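Local coordinates for protein ORF14 (Streptomyces clavuligerus, PDB 2WPX) that belongs to the clavulanic acid biosynthesis pathway, binds acetyl-CoA and probably acts as an acyltransferase of the tandem GCN5-related N-acetyltransferase type, at residues V21-L25 and M46-L50; I153-T157 and T304-D309; G232-T238 and T252-T258. All coordinates share one frame; numbering follows the deposited sequence.

Interaction 1: V21-L25 and M46-L50; sequences VGQWL and MVGSL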
ATOM      1  N   VAL A  21      17.635 -10.911   9.424  1.00 18.63           N
ATOM      2  CA  VAL A  21      16.761 -10.662   8.268  1.00 18.03           C
ATOM      3  C   VAL A  21      16.121 -11.927   7.725  1.00 17.86           C
ATOM      4  O   VAL A  21      14.936 -11.924   7.433  1.00 16.04           O
ATOM      5  CB  VAL A  21      17.458  -9.974   7.073  1.00 18.69           C
ATOM      6  CG1 VAL A  21      16.477  -9.826   5.944  1.00 15.42           C
ATOM      7  CG2 VAL A  21      17.999  -8.616   7.485  1.00 20.25           C
ATOM      8  N   GLY A  22      16.926 -12.984   7.560  1.00 19.51           N
ATOM      9  CA  GLY A  22      16.437 -14.292   7.124  1.00 20.29           C
ATOM     10  C   GLY A  22      15.268 -14.838   7.935  1.00 20.27           C
ATOM     11  O   GLY A  22      14.254 -15.279   7.376  1.00 19.56           O
ATOM     12  N   GLN A  23      15.418 -14.811   9.259  1.00 20.72           N
ATOM     13  CA  GLN A  23      14.313 -15.122  10.178  1.00 20.72           C
ATOM     14  C   GLN A  23      13.089 -14.259  10.032  1.00 18.31           C
ATOM     15  O   GLN A  23      11.993 -14.742  10.119  1.00 19.30           O
ATOM     16  CB  GLN A  23      14.783 -15.137  11.659  1.00 20.67           C
ATOM     17  CG  GLN A  23      15.290 -16.568  11.983  1.00 26.65           C
ATOM     18  CD  GLN A  23      15.940 -16.692  13.342  1.00 29.46           C
ATOM     19  OE1 GLN A  23      15.301 -16.430  14.359  1.00 30.57           O
ATOM     20  NE2 GLN A  23      17.200 -17.119  13.364  1.00 27.48           N
ATOM     21  N   TRP A  24      13.274 -12.977   9.868  1.00 17.08           N
ATOM     22  CA  TRP A  24      12.146 -12.075   9.652  1.00 16.78           C
ATOM     23  C   TRP A  24      11.395 -12.415   8.339  1.00 16.62           C
ATOM     24  O   TRP A  24      10.132 -12.468   8.283  1.00 17.07           O
ATOM     25  CB  TRP A  24      12.700 -10.660   9.621  1.00 15.91           C
ATOM     26  CG  TRP A  24      11.762  -9.657   9.321  1.00 16.51           C
ATOM     27  CD1 TRP A  24      10.710  -9.297  10.071  1.00 15.19           C
ATOM     28  CD2 TRP A  24      11.794  -8.770   8.192  1.00 17.88           C
ATOM     29  NE1 TRP A  24      10.038  -8.254   9.462  1.00 17.75           N
ATOM     30  CE2 TRP A  24      10.712  -7.893   8.324  1.00 19.08           C
ATOM     31  CE3 TRP A  24      12.612  -8.660   7.073  1.00 18.40           C
ATOM     32  CZ2 TRP A  24      10.422  -6.896   7.368  1.00 20.44           C
ATOM     33  CZ3 TRP A  24      12.348  -7.652   6.148  1.00 21.98           C
ATOM     34  CH2 TRP A  24      11.235  -6.810   6.285  1.00 18.26           C
ATOM     35  N   LEU A  25      12.172 -12.667   7.288  1.00 17.33           N
ATOM     36  CA  LEU A  25      11.627 -13.043   5.978  1.00 16.52           C
ATOM     37  C   LEU A  25      10.781 -14.315   6.172  1.00 17.40           C
ATOM     38  O   LEU A  25       9.601 -14.356   5.730  1.00 18.10           O
ATOM     39  CB  LEU A  25      12.760 -13.253   4.951  1.00 17.17           C
ATOM     40  CG  LEU A  25      13.557 -12.019   4.506  1.00 16.23           C
ATOM     41  CD1 LEU A  25      14.595 -12.375   3.461  1.00 13.93           C
ATOM     42  CD2 LEU A  25      12.570 -11.005   3.923  1.00 12.01           C
ATOM     43  N   MET A  46      10.916  -6.810   0.463  1.00 12.70           N
ATOM     44  CA  MET A  46      11.004  -6.633   1.919  1.00 12.63           C
ATOM     45  C   MET A  46      12.359  -6.113   2.397  1.00 11.88           C
ATOM     46  O   MET A  46      12.422  -5.196   3.211  1.00 11.26           O
ATOM     47  CB  MET A  46      10.649  -7.904   2.687  1.00 11.59           C
ATOM     48  CG  MET A  46       9.194  -8.333   2.581  1.00 15.91           C
ATOM     49  SD  MET A  46       7.855  -7.120   2.804  1.00 20.64           S
ATOM     50  CE  MET A  46       8.342  -6.317   4.229  1.00 12.64           C
ATOM     51  N   VAL A  47      13.422  -6.730   1.896  1.00 10.78           N
ATOM     52  CA  VAL A  47      14.736  -6.382   2.330  1.00 10.83           C
ATOM     53  C   VAL A  47      15.041  -4.980   1.858  1.00 11.96           C
ATOM     54  O   VAL A  47      15.667  -4.209   2.577  1.00 13.26           O
ATOM     55  CB  VAL A  47      15.824  -7.391   1.839  1.00 11.44           C
ATOM     56  CG1 VAL A  47      17.258  -6.830   2.181  1.00  9.03           C
ATOM     57  CG2 VAL A  47      15.574  -8.799   2.450  1.00  7.00           C
ATOM     58  N   GLY A  48      14.587  -4.621   0.670  1.00 11.34           N
ATOM     59  CA  GLY A  48      14.798  -3.267   0.233  1.00 12.01           C
ATOM     60  C   GLY A  48      13.952  -2.347   1.074  1.00 13.30           C
ATOM     61  O   GLY A  48      14.316  -1.180   1.218  1.00 13.93           O
ATOM     62  N   SER A  49      12.834  -2.846   1.625  1.00 12.55           N
ATOM     63  CA  SER A  49      12.011  -1.974   2.475  1.00 14.21           C
ATOM     64  C   SER A  49      12.725  -1.573   3.788  1.00 15.37           C
ATOM     65  O   SER A  49      12.268  -0.653   4.500  1.00 17.24           O
ATOM     66  CB  SER A  49      10.652  -2.575   2.804  1.00 12.82           C
ATOM     67  OG  SER A  49      10.751  -3.525   3.856  1.00 13.54           O
ATOM     68  N   LEU A  50      13.843  -2.215   4.094  1.00 14.16           N
ATOM     69  CA  LEU A  50      14.611  -1.846   5.286  1.00 14.15           C
ATOM     70  C   LEU A  50      15.641  -0.778   4.943  1.00 13.56           C
ATOM     71  O   LEU A  50      16.089  -0.051   5.837  1.00 13.51           O
ATOM     72  CB  LEU A  50      15.374  -3.065   5.859  1.00 13.80           C
ATOM     73  CG  LEU A  50      14.571  -4.265   6.328  1.00 14.72           C
ATOM     74  CD1 LEU A  50      15.547  -5.445   6.563  1.00 13.23           C
ATOM     75  CD2 LEU A  50      13.758  -3.917   7.588  1.00 11.29           C
TER
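The indole of Trp-24 pushes its six-membered ring among Met-46, Ser-49 and Leu-50 in a helix-helix contact of the N-terminal GNAT (GCN5-related N-acetyltransferase) unit. Helices 18-33 and 43-51 are the pair that GNAT folds commonly place between their first two strands. Over the short segments compared here, the axes come no closer than 11.3 Å and their directions differ by 127°, a wide spacing bridged mainly by side chains; no hydrogen bond crosses it.

With CG of Trp-24 anti to the backbone N (chi1 175°), the ring extends across the gap and CH2 leads. The chain of Met-46, bent at both chi2 and chi3, curls round so that its methyl CE lies 3.6 Å from Trp-24 CH2, approaching the ring obliquely. The backbone O of Met-46 lies in the indole plane, at the edge near CH2 and CZ3. Leu-50 approaches obliquely as well, with CD1 3.9 Å from Trp-24 CZ3. Trp-24 also touches Ala-73 and Arg-75 of strand 69-79 and Val-63 of strand 57-66, tying the helix pair to the sheet beneath it. Its side chain is about 11 Å from the bound acetyl-CoA, so it does not touch the cofactor. Arg-75, in turn, is hydrogen-bonded to Ser-49 OG.

Aliphatic contacts build the rest of the interface. Leu-25 and Met-46 run alongside one another in opposing senses, with Leu-25 CD2 3.9 Å from Met-46 CB. Val-21 reaches Leu-50 tip to tip through CG2 and CD1. A single methyl, Val-47 CG2, serves two partners: it lies 3.8 Å from Val-21 CG1 and 3.8 Å from Leu-25 CD1.

Interaction 2: I153-T157 and T304-D309; sequences IPAGT and TANAED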
ATOM      1  N   ILE A 153     -12.748   8.211   9.786  1.00 25.41           N
ATOM      2  CA  ILE A 153     -12.510   8.499   8.383  1.00 25.87           C
ATOM      3  C   ILE A 153     -12.860   7.249   7.563  1.00 25.06           C
ATOM      4  O   ILE A 153     -12.930   6.129   8.086  1.00 24.61           O
ATOM      5  CB  ILE A 153     -11.028   8.934   8.130  1.00 25.84           C
ATOM      6  CG1 ILE A 153     -10.078   7.771   8.388  1.00 22.57           C
ATOM      7  CG2 ILE A 153     -10.681  10.197   8.979  1.00 26.71           C
ATOM      8  CD1 ILE A 153      -8.667   8.163   8.723  1.00 24.11           C
ATOM      9  N   PRO A 154     -13.110   7.448   6.275  1.00 25.42           N
ATOM     10  CA  PRO A 154     -13.423   6.419   5.327  1.00 23.67           C
ATOM     11  C   PRO A 154     -12.389   5.342   5.426  1.00 22.30           C
ATOM     12  O   PRO A 154     -11.207   5.638   5.309  1.00 22.50           O
ATOM     13  CB  PRO A 154     -13.194   7.105   3.992  1.00 24.18           C
ATOM     14  CG  PRO A 154     -13.431   8.508   4.236  1.00 26.56           C
ATOM     15  CD  PRO A 154     -13.044   8.787   5.654  1.00 26.77           C
ATOM     16  N   ALA A 155     -12.834   4.106   5.619  1.00 20.26           N
ATOM     17  CA  ALA A 155     -12.002   2.956   5.451  1.00 18.78           C
ATOM     18  C   ALA A 155     -11.707   2.674   3.953  1.00 18.27           C
ATOM     19  O   ALA A 155     -12.370   3.225   3.049  1.00 18.08           O
ATOM     20  CB  ALA A 155     -12.660   1.742   6.107  1.00 17.91           C
ATOM     21  N   GLY A 156     -10.738   1.786   3.707  1.00 16.01           N
ATOM     22  CA  GLY A 156     -10.398   1.438   2.340  1.00 15.86           C
ATOM     23  C   GLY A 156     -11.149   0.189   1.931  1.00 16.43           C
ATOM     24  O   GLY A 156     -11.260  -0.760   2.709  1.00 16.59           O
ATOM     25  N   THR A 157     -11.669   0.157   0.718  1.00 16.70           N
ATOM     26  CA  THR A 157     -12.180  -1.105   0.200  1.00 17.85           C
ATOM     27  C   THR A 157     -11.148  -1.760  -0.679  1.00 16.64           C
ATOM     28  O   THR A 157     -10.779  -1.217  -1.728  1.00 15.94           O
ATOM     29  CB  THR A 157     -13.392  -0.897  -0.694  1.00 18.90           C
ATOM     30  OG1 THR A 157     -14.351  -0.129   0.010  1.00 23.79           O
ATOM     31  CG2 THR A 157     -13.989  -2.225  -1.087  1.00 17.93           C
ATOM     32  N   THR A 304      -6.285  -3.732  -5.792  1.00 13.74           N
ATOM     33  CA  THR A 304      -6.335  -2.300  -5.681  1.00 14.79           C
ATOM     34  C   THR A 304      -7.133  -1.915  -4.414  1.00 15.29           C
ATOM     35  O   THR A 304      -7.710  -2.812  -3.760  1.00 15.17           O
ATOM     36  CB  THR A 304      -7.017  -1.692  -6.952  1.00 15.54           C
ATOM     37  OG1 THR A 304      -6.643  -0.310  -7.112  1.00 14.23           O
ATOM     38  CG2 THR A 304      -8.554  -1.861  -6.888  1.00 12.44           C
ATOM     39  N   ALA A 305      -7.169  -0.614  -4.075  1.00 14.64           N
ATOM     40  CA  ALA A 305      -7.925  -0.153  -2.910  1.00 16.10           C
ATOM     41  C   ALA A 305      -8.400   1.260  -3.102  1.00 16.90           C
ATOM     42  O   ALA A 305      -7.625   2.132  -3.487  1.00 17.88           O
ATOM     43  CB  ALA A 305      -7.057  -0.203  -1.610  1.00 15.94           C
ATOM     44  N   ASN A 306      -9.669   1.474  -2.782  1.00 17.34           N
ATOM     45  CA  ASN A 306     -10.285   2.795  -2.776  1.00 18.60           C
ATOM     46  C   ASN A 306     -10.817   3.144  -1.425  1.00 18.61           C
ATOM     47  O   ASN A 306     -11.316   2.276  -0.698  1.00 17.76           O
ATOM     48  CB  ASN A 306     -11.463   2.793  -3.711  1.00 17.83           C
ATOM     49  CG  ASN A 306     -11.041   2.610  -5.088  1.00 20.45           C
ATOM     50  OD1 ASN A 306     -11.288   1.571  -5.709  1.00 20.70           O
ATOM     51  ND2 ASN A 306     -10.349   3.618  -5.611  1.00 23.68           N
ATOM     52  N   ALA A 307     -10.768   4.426  -1.099  1.00 19.09           N
ATOM     53  CA  ALA A 307     -11.575   4.888   0.005  1.00 19.62           C
ATOM     54  C   ALA A 307     -13.033   4.540  -0.307  1.00 19.52           C
ATOM     55  O   ALA A 307     -13.526   4.767  -1.427  1.00 18.09           O
ATOM     56  CB  ALA A 307     -11.412   6.363   0.213  1.00 21.43           C
ATOM     57  N   GLU A 308     -13.727   3.978   0.687  1.00 19.47           N
ATOM     58  CA  GLU A 308     -15.075   3.459   0.444  1.00 19.45           C
ATOM     59  C   GLU A 308     -16.057   4.568   0.025  1.00 20.42           C
ATOM     60  O   GLU A 308     -17.138   4.258  -0.460  1.00 19.43           O
ATOM     61  CB  GLU A 308     -15.582   2.722   1.671  1.00 20.06           C
ATOM     62  CG  GLU A 308     -15.567   3.655   2.864  1.00 23.46           C
ATOM     63  CD  GLU A 308     -15.876   2.984   4.181  1.00 24.00           C
ATOM     64  OE1 GLU A 308     -16.023   1.741   4.206  1.00 24.51           O
ATOM     65  OE2 GLU A 308     -15.938   3.718   5.193  1.00 23.75           O
ATOM     66  N   ASP A 309     -15.681   5.841   0.179  1.00 21.37           N
ATOM     67  CA  ASP A 309     -16.561   6.930  -0.297  1.00 23.46           C
ATOM     68  C   ASP A 309     -16.228   7.409  -1.699  1.00 23.80           C
ATOM     69  O   ASP A 309     -16.896   8.276  -2.223  1.00 25.92           O
ATOM     70  CB  ASP A 309     -16.609   8.120   0.678  1.00 25.17           C
ATOM     71  CG  ASP A 309     -15.286   8.832   0.792  1.00 27.57           C
ATOM     72  OD1 ASP A 309     -15.278  10.028   1.151  1.00 34.71           O
ATOM     73  OD2 ASP A 309     -14.239   8.221   0.522  1.00 26.35           O
TER
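Residues 156-157 and 304-307 run as antiparallel strands, with Gly-156 facing Ala-307 as a non-hydrogen-bonded pair (4.3 Å from CA to CA) and Thr-157 facing Asn-306 as a hydrogen-bonded one. In the latter pair Thr-157 N donates to Asn-306 O (2.6 Å), and Asn-306 N returns a bond to Thr-157 O (3.1 Å), its donor tilted 30° from the carbonyl plane. The pairing carries on past the strand end, where Glu-308 N meets Ala-155 O at 2.8 Å.

The side chain of Glu-308 adds a further link to this ladder. Its CG sits between the backbone N and the carbonyl carbon (chi1 58°), which turns the extended chain back over Ala-155; there OE2 accepts a weak bond from Ala-155 N at 3.2 Å. Both backbone polar atoms of Ala-155 are thus engaged by one residue, while Glu-308 OE1 forms a salt bridge with Arg-327 of strand 323-334. Thr-157 OG1 rests at 3.5 Å from Glu-308 CB, the two side chains crossing at about a right angle. Asn-306, on the same face of the sheet as Thr-157, sends OD1 to Gln-159 NE2. At the margin, Pro-154 CB lies 3.8 Å from Asp-309 OD2, an apolar ring beside a carboxylate.

Strand 149-162 comes from the N-terminal acetyltransferase half, yet it is inserted between strands 301-307 and 323-334 of the C-terminal one, Gly-156 bonding through its backbone to Trp-328 of the latter. Strands of the two GNAT units of this tandem protein are thereby interleaved.

Interaction 3: G232-T238 and T252-T258; sequences GRRAYHT and TSVSKTT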
ATOM      1  N   GLY A 232      13.030  -3.345  -5.894  1.00 12.47           N
ATOM      2  CA  GLY A 232      12.886  -4.261  -7.032  1.00 14.79           C
ATOM      3  C   GLY A 232      11.509  -4.181  -7.692  1.00 15.49           C
ATOM      4  O   GLY A 232      11.108  -5.098  -8.416  1.00 15.16           O
ATOM      5  N   ARG A 233      10.768  -3.109  -7.377  1.00 14.71           N
ATOM      6  CA  ARG A 233       9.452  -2.884  -7.953  1.00 15.43           C
ATOM      7  C   ARG A 233       9.564  -2.147  -9.289  1.00 15.32           C
ATOM      8  O   ARG A 233      10.315  -1.174  -9.417  1.00 13.92           O
ATOM      9  CB  ARG A 233       8.582  -2.049  -7.000  1.00 14.84           C
ATOM     10  CG  ARG A 233       8.056  -2.865  -5.850  1.00 15.76           C
ATOM     11  CD  ARG A 233       7.361  -2.025  -4.853  1.00 14.57           C
ATOM     12  NE  ARG A 233       6.774  -2.866  -3.810  1.00 15.82           N
ATOM     13  CZ  ARG A 233       5.530  -3.327  -3.889  1.00 18.03           C
ATOM     14  NH1 ARG A 233       4.786  -3.040  -4.953  1.00 16.13           N
ATOM     15  NH2 ARG A 233       5.034  -4.071  -2.929  1.00 14.78           N
ATOM     16  N   ARG A 234       8.755  -2.594 -10.237  1.00 14.98           N
ATOM     17  CA  ARG A 234       8.662  -2.054 -11.563  1.00 16.16           C
ATOM     18  C   ARG A 234       7.276  -1.387 -11.691  1.00 16.63           C
ATOM     19  O   ARG A 234       6.301  -1.873 -11.102  1.00 17.32           O
ATOM     20  CB  ARG A 234       8.583  -3.285 -12.452  1.00 18.32           C
ATOM     21  CG  ARG A 234       9.303  -3.272 -13.652  1.00 19.10           C
ATOM     22  CD  ARG A 234       9.894  -4.667 -13.868  1.00 23.27           C
ATOM     23  NE  ARG A 234       9.044  -5.853 -14.045  1.00 25.76           N
ATOM     24  CZ  ARG A 234       9.235  -7.014 -13.373  1.00 26.94           C
ATOM     25  NH1 ARG A 234      10.155  -7.108 -12.404  1.00 23.10           N
ATOM     26  NH2 ARG A 234       8.510  -8.088 -13.634  1.00 20.99           N
ATOM     27  N   ALA A 235       7.125  -0.363 -12.539  1.00 15.83           N
ATOM     28  CA  ALA A 235       5.805   0.266 -12.648  1.00 15.30           C
ATOM     29  C   ALA A 235       5.378   0.519 -14.090  1.00 15.38           C
ATOM     30  O   ALA A 235       6.214   0.526 -14.998  1.00 16.21           O
ATOM     31  CB  ALA A 235       5.745   1.554 -11.807  1.00 14.02           C
ATOM     32  N   TYR A 236       4.071   0.671 -14.302  1.00 14.37           N
ATOM     33  CA  TYR A 236       3.544   0.848 -15.657  1.00 15.68           C
ATOM     34  C   TYR A 236       2.526   1.992 -15.642  1.00 15.39           C
ATOM     35  O   TYR A 236       1.588   1.988 -14.810  1.00 15.20           O
ATOM     36  CB  TYR A 236       2.893  -0.442 -16.180  1.00 16.84           C
ATOM     37  CG  TYR A 236       3.837  -1.582 -16.398  1.00 18.82           C
ATOM     38  CD1 TYR A 236       4.224  -2.431 -15.326  1.00 20.02           C
ATOM     39  CD2 TYR A 236       4.358  -1.842 -17.660  1.00 20.23           C
ATOM     40  CE1 TYR A 236       5.085  -3.486 -15.523  1.00 17.77           C
ATOM     41  CE2 TYR A 236       5.231  -2.912 -17.851  1.00 17.64           C
ATOM     42  CZ  TYR A 236       5.583  -3.700 -16.781  1.00 17.42           C
ATOM     43  OH  TYR A 236       6.412  -4.736 -16.961  1.00 20.14           O
ATOM     44  N   HIS A 237       2.720   2.981 -16.522  1.00 14.28           N
ATOM     45  CA  HIS A 237       1.878   4.188 -16.522  1.00 13.73           C
ATOM     46  C   HIS A 237       1.214   4.449 -17.874  1.00 13.95           C
ATOM     47  O   HIS A 237       1.826   4.266 -18.908  1.00 13.78           O
ATOM     48  CB  HIS A 237       2.686   5.420 -16.151  1.00 12.48           C
ATOM     49  CG  HIS A 237       3.367   5.306 -14.831  1.00 15.60           C
ATOM     50  ND1 HIS A 237       4.596   4.694 -14.682  1.00 19.47           N
ATOM     51  CD2 HIS A 237       2.990   5.702 -13.588  1.00 16.45           C
ATOM     52  CE1 HIS A 237       4.955   4.741 -13.411  1.00 17.40           C
ATOM     53  NE2 HIS A 237       4.005   5.363 -12.729  1.00 18.73           N
ATOM     54  N   THR A 238      -0.057   4.819 -17.829  1.00 13.15           N
ATOM     55  CA  THR A 238      -0.772   5.366 -18.967  1.00 12.76           C
ATOM     56  C   THR A 238      -1.351   6.717 -18.551  1.00 12.03           C
ATOM     57  O   THR A 238      -1.862   6.879 -17.449  1.00 11.25           O
ATOM     58  CB  THR A 238      -1.910   4.457 -19.387  1.00 13.73           C
ATOM     59  OG1 THR A 238      -1.364   3.179 -19.748  1.00 15.30           O
ATOM     60  CG2 THR A 238      -2.692   5.089 -20.593  1.00 13.11           C
ATOM     61  N   THR A 252      -2.782   6.828 -14.486  1.00 23.32           N
ATOM     62  CA  THR A 252      -2.990   5.654 -13.714  1.00 20.93           C
ATOM     63  C   THR A 252      -1.699   4.837 -13.711  1.00 19.57           C
ATOM     64  O   THR A 252      -0.832   5.053 -14.545  1.00 19.27           O
ATOM     65  CB  THR A 252      -4.164   4.831 -14.311  1.00 19.90           C
ATOM     66  OG1 THR A 252      -4.475   3.750 -13.437  1.00 17.27           O
ATOM     67  CG2 THR A 252      -3.804   4.261 -15.659  1.00 18.41           C
ATOM     68  N   SER A 253      -1.560   3.906 -12.777  1.00 19.44           N
ATOM     69  CA  SER A 253      -0.353   3.071 -12.680  1.00 19.88           C
ATOM     70  C   SER A 253      -0.614   1.680 -12.093  1.00 18.33           C
ATOM     71  O   SER A 253      -1.504   1.506 -11.251  1.00 18.44           O
ATOM     72  CB  SER A 253       0.667   3.748 -11.766  1.00 21.17           C
ATOM     73  OG  SER A 253       0.016   4.039 -10.553  1.00 25.37           O
ATOM     74  N   VAL A 254       0.196   0.721 -12.556  1.00 16.69           N
ATOM     75  CA  VAL A 254       0.401  -0.569 -11.930  1.00 15.99           C
ATOM     76  C   VAL A 254       1.887  -0.694 -11.425  1.00 16.66           C
ATOM     77  O   VAL A 254       2.868  -0.212 -12.062  1.00 16.62           O
ATOM     78  CB  VAL A 254       0.016  -1.750 -12.871  1.00 15.58           C
ATOM     79  CG1 VAL A 254       0.314  -3.089 -12.231  1.00 12.81           C
ATOM     80  CG2 VAL A 254      -1.491  -1.712 -13.193  1.00 18.89           C
ATOM     81  N   SER A 255       2.029  -1.371 -10.292  1.00 14.77           N
ATOM     82  CA  SER A 255       3.297  -1.588  -9.665  1.00 16.16           C
ATOM     83  C   SER A 255       3.454  -3.108  -9.659  1.00 15.30           C
ATOM     84  O   SER A 255       2.494  -3.843  -9.442  1.00 15.09           O
ATOM     85  CB  SER A 255       3.191  -1.000  -8.236  1.00 16.69           C
ATOM     86  OG  SER A 255       4.322  -1.277  -7.480  1.00 21.38           O
ATOM     87  N   LYS A 256       4.646  -3.606  -9.925  1.00 15.75           N
ATOM     88  CA  LYS A 256       4.844  -5.070 -10.012  1.00 14.55           C
ATOM     89  C   LYS A 256       6.133  -5.379  -9.265  1.00 13.72           C
ATOM     90  O   LYS A 256       7.139  -4.761  -9.552  1.00 14.80           O
ATOM     91  CB  LYS A 256       5.018  -5.470 -11.473  1.00 15.37           C
ATOM     92  CG  LYS A 256       5.543  -6.874 -11.699  1.00 16.07           C
ATOM     93  CD  LYS A 256       4.314  -7.817 -11.819  1.00 18.99           C
ATOM     94  CE  LYS A 256       4.599  -9.262 -11.316  1.00 21.60           C
ATOM     95  NZ  LYS A 256       5.141  -9.272  -9.893  1.00 22.14           N
ATOM     96  N   THR A 257       6.094  -6.310  -8.305  1.00 13.00           N
ATOM     97  CA  THR A 257       7.306  -6.766  -7.565  1.00 12.82           C
ATOM     98  C   THR A 257       8.199  -7.731  -8.388  1.00 14.28           C
ATOM     99  O   THR A 257       7.779  -8.305  -9.407  1.00 14.71           O
ATOM    100  CB  THR A 257       6.983  -7.355  -6.168  1.00 12.19           C
ATOM    101  OG1 THR A 257       6.073  -8.441  -6.314  1.00 13.65           O
ATOM    102  CG2 THR A 257       6.325  -6.364  -5.237  1.00  8.57           C
ATOM    103  N   THR A 258       9.462  -7.851  -7.990  1.00 16.05           N
ATOM    104  CA  THR A 258      10.326  -8.833  -8.595  1.00 17.04           C
ATOM    105  C   THR A 258       9.691 -10.220  -8.446  1.00 16.08           C
ATOM    106  O   THR A 258       9.565 -10.957  -9.402  1.00 17.70           O
ATOM    107  CB  THR A 258      11.768  -8.800  -8.006  1.00 19.48           C
ATOM    108  OG1 THR A 258      12.406  -7.580  -8.360  1.00 18.25           O
ATOM    109  CG2 THR A 258      12.642  -9.943  -8.582  1.00 22.72           C
TER
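Arg-234 and Lys-256, Tyr-236 and Val-254, and Thr-238 and Thr-252 form the hydrogen-bonded pairs of an antiparallel beta hairpin whose strands run 164° apart. Arg-234 N to Lys-256 O (2.8 Å) is almost straight at 178°, whereas both bonds joining Thr-238 to Thr-252 are weak. Between these rungs, CA-H...O contacts such as Ala-235 CA to Val-254 O (3.0 Å) complete the ladder. Beyond the strands, Gly-232 closes the preceding helix in a Schellman motif with positive phi, and its O receives Thr-258 OG1 (2.8 Å) on a lone pair.

Side-chain polar contacts centre on two arginines. The extended Arg-233 donates NH1 to Ser-255 OG (3.1 Å), which lies in the guanidinium plane, and NH2 forms a salt bridge with Asp-45. Arg-234 bends instead, pairing through NH2 with Glu-296, which also accepts the Tyr-236 hydroxyl.

Apolar groups pack against the flat ones. Thr-257 CG2 sits over the centre of one Arg-233 guanidinium face, 3.4 Å from CZ, and Lys-256 CG lies over a face of Arg-234, toward its rim. Ser-253 CB touches His-237 CD2.

Helix 280-295 packs on the face carrying Tyr-236, Val-254 and Thr-252, with Tyr-291 edge-to-face against Tyr-236; strand 180-185 flanks 234-242, and strand 263-271 flanks 247-256.

Overall arrangement
Interaction 1 comes first along the chain, within the N-terminal GNAT half; interaction 3 is nested inside the loop closed by interaction 2. Interactions 1 and 2 lie on opposite sides of the chain's centre, their own centres 28 Å apart, and interaction 3 is 21 Å from each, centre to centre. Interactions 2 and 3 share the C-terminal strand array, linked through strand 263-271 between 301-307 and 247-256. Interactions 1 and 3 come within about 6 Å between nearest atoms without touching. The two halves therefore meet at more than one place, through paired strands in interaction 2 and through helix 43-51 packing near the start of the 234-256 hairpin.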